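Local coordinates for hypothetical protein EF0647 (Enterococcus faecalis, PDB 1Z7U) that is a putative transcriptional regulator with a winged helix-turn-helix fold that probably binds DNA, though its regulatory role is unknown, at residues K22-E30 and A44-L53. Residues are numbered along the deposited sequence; the frame is centred on the assembly and turned at random.
Sequences KWKLSLMDE and ALDGITQRVL
Trp23 lays its indole against the turn from Leu45 to Ile48, and Ile48 covers one face: Ile48 CD1 stands 3.7 Å from the centroid of the five-membered ring, 17° off its normal, a CH-pi contact. With chi1 at -159°, Ile48 CG1 points opposite the backbone N, and this extended arm can lie along a flat ring and offer it C-H groups. Around the ring, Val52 CG1 comes to 3.5 Å from Trp23 CD1, while Leu45 CB packs 3.9 Å from Trp23 CZ3. Near the ring plane, Asp46 O meets the edge, 3.3 Å from Trp23 CH2. Leu45 CD2 touches Ser26 CB at 3.7 Å; the small serine admits this close approach. Aliphatic Glu30 CG lies 4.0 Å from Leu45 CD2, its carboxylate resting near Ala44 CB. Buried Leu27 lies between Leu45 and Leu53, its methyl placement doubtful. No hydrogen bond crosses between the segments; van der Waals contact, mostly apolar, joins them. Trp23 sits at the N-cap position, just before helix 24-33. The type II turn carries the chain from Leu45 to Ile48 through Gly47, where a CB would jam against Asp46 O. Thr49 N-caps the next helix, its OG1 accepting a weak bond from Val52 N. Helices 38-44 and 50-63, joined by this turn, form the helix-turn-helix of the HxlR-like winged-helix domain, and the contact seats the turn and the start of the probable recognition helix against helix 24-33.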
loop_
_atom_site.group_PDB
_atom_site.type_symbol
_atom_site.label_atom_id
_atom_site.label_comp_id
_atom_site.label_asym_id
_atom_site.label_seq_id
_atom_site.Cartn_x
_atom_site.Cartn_y
_atom_site.Cartn_z
ATOM N N LYS A 22 -11.971 7.744 -7.156
ATOM C CA LYS A 22 -13.102 7.995 -6.267
ATOM C C LYS A 22 -14.029 6.788 -6.215
ATOM O O LYS A 22 -14.311 6.177 -7.250
ATOM C CB LYS A 22 -13.871 9.232 -6.717
ATOM C CG LYS A 22 -14.692 9.880 -5.592
ATOM C CD LYS A 22 -15.743 10.835 -6.161
ATOM C CE LYS A 22 -15.868 12.100 -5.332
ATOM N NZ LYS A 22 -14.874 13.114 -5.841
ATOM N N TRP A 23 -14.473 6.441 -5.006
ATOM C CA TRP A 23 -15.441 5.354 -4.764
ATOM C C TRP A 23 -14.855 3.951 -4.775
ATOM O O TRP A 23 -15.463 3.034 -4.225
ATOM C CB TRP A 23 -16.644 5.416 -5.722
ATOM C CG TRP A 23 -17.498 6.642 -5.542
ATOM C CD1 TRP A 23 -17.575 7.717 -6.387
ATOM C CD2 TRP A 23 -18.382 6.925 -4.451
ATOM N NE1 TRP A 23 -18.450 8.658 -5.882
ATOM C CE2 TRP A 23 -18.958 8.198 -4.694
ATOM C CE3 TRP A 23 -18.740 6.233 -3.280
ATOM C CZ2 TRP A 23 -19.887 8.790 -3.820
ATOM C CZ3 TRP A 23 -19.666 6.825 -2.403
ATOM C CH2 TRP A 23 -20.232 8.090 -2.688
ATOM N N LYS A 24 -13.676 3.777 -5.369
ATOM C CA LYS A 24 -13.170 2.431 -5.664
ATOM C C LYS A 24 -12.886 1.634 -4.413
ATOM O O LYS A 24 -13.213 0.450 -4.344
ATOM C CB LYS A 24 -11.956 2.472 -6.595
ATOM C CG LYS A 24 -12.313 2.879 -8.010
ATOM C CD LYS A 24 -11.174 2.601 -8.936
ATOM C CE LYS A 24 -11.518 2.996 -10.362
ATOM N NZ LYS A 24 -10.363 2.657 -11.232
ATOM N N LEU A 25 -12.293 2.286 -3.417
ATOM C CA LEU A 25 -12.042 1.639 -2.130
ATOM C C LEU A 25 -13.353 1.235 -1.451
ATOM O O LEU A 25 -13.466 0.124 -0.946
ATOM C CB LEU A 25 -11.183 2.529 -1.216
ATOM C CG LEU A 25 -10.691 1.865 0.084
ATOM C CD1 LEU A 25 -9.619 0.842 -0.214
ATOM C CD2 LEU A 25 -10.184 2.898 1.081
ATOM N N SER A 26 -14.349 2.120 -1.467
ATOM C CA SER A 26 -15.686 1.781 -0.943
ATOM C C SER A 26 -16.331 0.616 -1.692
ATOM O O SER A 26 -16.913 -0.267 -1.074
ATOM C CB SER A 26 -16.617 2.990 -0.985
ATOM O OG SER A 26 -16.178 3.976 -0.076
ATOM N N LEU A 27 -16.231 0.638 -3.016
ATOM C CA LEU A 27 -16.717 -0.449 -3.868
ATOM C C LEU A 27 -16.116 -1.789 -3.493
ATOM O O LEU A 27 -16.832 -2.783 -3.362
ATOM C CB LEU A 27 -16.402 -0.149 -5.329
ATOM C CG LEU A 27 -17.534 0.154 -6.315
ATOM C CD1 LEU A 27 -18.845 0.467 -5.644
ATOM C CD2 LEU A 27 -17.140 1.278 -7.255
HETATM N N MSE A 28 -14.793 -1.803 -3.335
HETATM C CA MSE A 28 -14.054 -2.979 -2.918
HETATM C C MSE A 28 -14.494 -3.495 -1.537
HETATM O O MSE A 28 -14.620 -4.715 -1.348
HETATM C CB MSE A 28 -12.550 -2.685 -2.955
HETATM C CG MSE A 28 -11.681 -3.770 -2.361
HETATM SE SE MSE A 28 -9.764 -3.509 -2.715
HETATM C CE MSE A 28 -9.718 -4.238 -4.588
ATOM N N ASP A 29 -14.714 -2.573 -0.590
ATOM C CA ASP A 29 -15.245 -2.911 0.739
ATOM C C ASP A 29 -16.598 -3.619 0.631
ATOM O O ASP A 29 -16.835 -4.614 1.312
ATOM C CB ASP A 29 -15.403 -1.664 1.613
ATOM C CG ASP A 29 -14.122 -1.270 2.349
ATOM O OD1 ASP A 29 -13.183 -2.077 2.447
ATOM O OD2 ASP A 29 -14.059 -0.122 2.844
ATOM N N GLU A 30 -17.470 -3.109 -0.237
ATOM C CA GLU A 30 -18.797 -3.708 -0.451
ATOM C C GLU A 30 -18.705 -5.085 -1.078
ATOM O O GLU A 30 -19.407 -5.995 -0.673
ATOM C CB GLU A 30 -19.684 -2.813 -1.322
ATOM C CG GLU A 30 -20.138 -1.529 -0.646
ATOM C CD GLU A 30 -20.928 -1.784 0.632
ATOM O OE1 GLU A 30 -21.713 -2.761 0.653
ATOM O OE2 GLU A 30 -20.755 -1.015 1.611
ATOM N N ALA A 44 -26.080 1.149 -0.846
ATOM C CA ALA A 44 -25.002 1.153 0.142
ATOM C C ALA A 44 -24.079 2.369 0.037
ATOM O O ALA A 44 -23.557 2.844 1.039
ATOM C CB ALA A 44 -24.195 -0.127 0.042
ATOM N N LEU A 45 -23.885 2.876 -1.175
ATOM C CA LEU A 45 -22.953 3.969 -1.387
ATOM C C LEU A 45 -23.708 5.266 -1.598
ATOM O O LEU A 45 -24.172 5.563 -2.696
ATOM C CB LEU A 45 -22.005 3.656 -2.551
ATOM C CG LEU A 45 -21.195 2.362 -2.392
ATOM C CD1 LEU A 45 -20.393 2.085 -3.627
ATOM C CD2 LEU A 45 -20.285 2.443 -1.179
ATOM N N ASP A 46 -23.824 6.032 -0.521
ATOM C CA ASP A 46 -24.661 7.224 -0.492
ATOM C C ASP A 46 -24.117 8.370 -1.344
ATOM O O ASP A 46 -23.024 8.894 -1.091
ATOM C CB ASP A 46 -24.870 7.692 0.952
ATOM C CG ASP A 46 -26.326 8.017 1.250
ATOM O OD1 ASP A 46 -26.676 9.224 1.329
ATOM O OD2 ASP A 46 -27.126 7.059 1.390
ATOM N N GLY A 47 -24.892 8.759 -2.351
ATOM C CA GLY A 47 -24.551 9.918 -3.165
ATOM C C GLY A 47 -23.818 9.599 -4.450
ATOM O O GLY A 47 -23.454 10.512 -5.195
ATOM N N ILE A 48 -23.575 8.312 -4.699
ATOM C CA ILE A 48 -23.024 7.865 -5.973
ATOM C C ILE A 48 -24.153 7.792 -6.995
ATOM O O ILE A 48 -25.253 7.318 -6.693
ATOM C CB ILE A 48 -22.289 6.485 -5.872
ATOM C CG1 ILE A 48 -21.313 6.309 -7.048
ATOM C CG2 ILE A 48 -23.284 5.331 -5.794
ATOM C CD1 ILE A 48 -20.368 5.119 -6.923
ATOM N N THR A 49 -23.875 8.281 -8.194
ATOM C CA THR A 49 -24.825 8.208 -9.284
ATOM C C THR A 49 -24.541 6.939 -10.073
ATOM O O THR A 49 -23.447 6.379 -9.974
ATOM C CB THR A 49 -24.738 9.457 -10.188
ATOM O OG1 THR A 49 -23.435 9.536 -10.775
ATOM C CG2 THR A 49 -25.009 10.741 -9.385
ATOM N N GLN A 50 -25.529 6.478 -10.842
ATOM C CA GLN A 50 -25.390 5.274 -11.658
ATOM C C GLN A 50 -24.283 5.408 -12.700
ATOM O O GLN A 50 -23.607 4.426 -13.043
ATOM C CB GLN A 50 -26.712 4.953 -12.351
ATOM C CG GLN A 50 -26.679 3.672 -13.178
ATOM C CD GLN A 50 -26.400 2.440 -12.331
ATOM O OE1 GLN A 50 -25.324 1.850 -12.408
ATOM N NE2 GLN A 50 -27.361 2.062 -11.508
ATOM N N ARG A 51 -24.114 6.625 -13.209
ATOM C CA ARG A 51 -23.080 6.921 -14.196
ATOM C C ARG A 51 -21.689 6.721 -13.570
ATOM O O ARG A 51 -20.839 6.033 -14.135
ATOM C CB ARG A 51 -23.256 8.343 -14.720
ATOM C CG ARG A 51 -22.625 8.593 -16.084
ATOM C CD ARG A 51 -23.089 9.936 -16.654
ATOM N NE ARG A 51 -24.422 9.859 -17.259
ATOM C CZ ARG A 51 -25.191 10.916 -17.530
ATOM N NH1 ARG A 51 -24.779 12.151 -17.242
ATOM N NH2 ARG A 51 -26.383 10.734 -18.076
ATOM N N VAL A 52 -21.484 7.305 -12.390
ATOM C CA VAL A 52 -20.230 7.120 -11.644
ATOM C C VAL A 52 -19.997 5.644 -11.269
ATOM O O VAL A 52 -18.918 5.111 -11.513
ATOM C CB VAL A 52 -20.123 8.091 -10.434
ATOM C CG1 VAL A 52 -18.916 7.769 -9.567
ATOM C CG2 VAL A 52 -20.031 9.528 -10.934
ATOM N N LEU A 53 -21.026 4.976 -10.751
ATOM C CA LEU A 53 -20.941 3.553 -10.396
ATOM C C LEU A 53 -20.491 2.637 -11.534
ATOM O O LEU A 53 -19.504 1.905 -11.382
ATOM C CB LEU A 53 -22.257 3.055 -9.795
ATOM C CG LEU A 53 -22.361 1.599 -9.318
ATOM C CD1 LEU A 53 -21.322 1.247 -8.234
ATOM C CD2 LEU A 53 -23.761 1.327 -8.824
#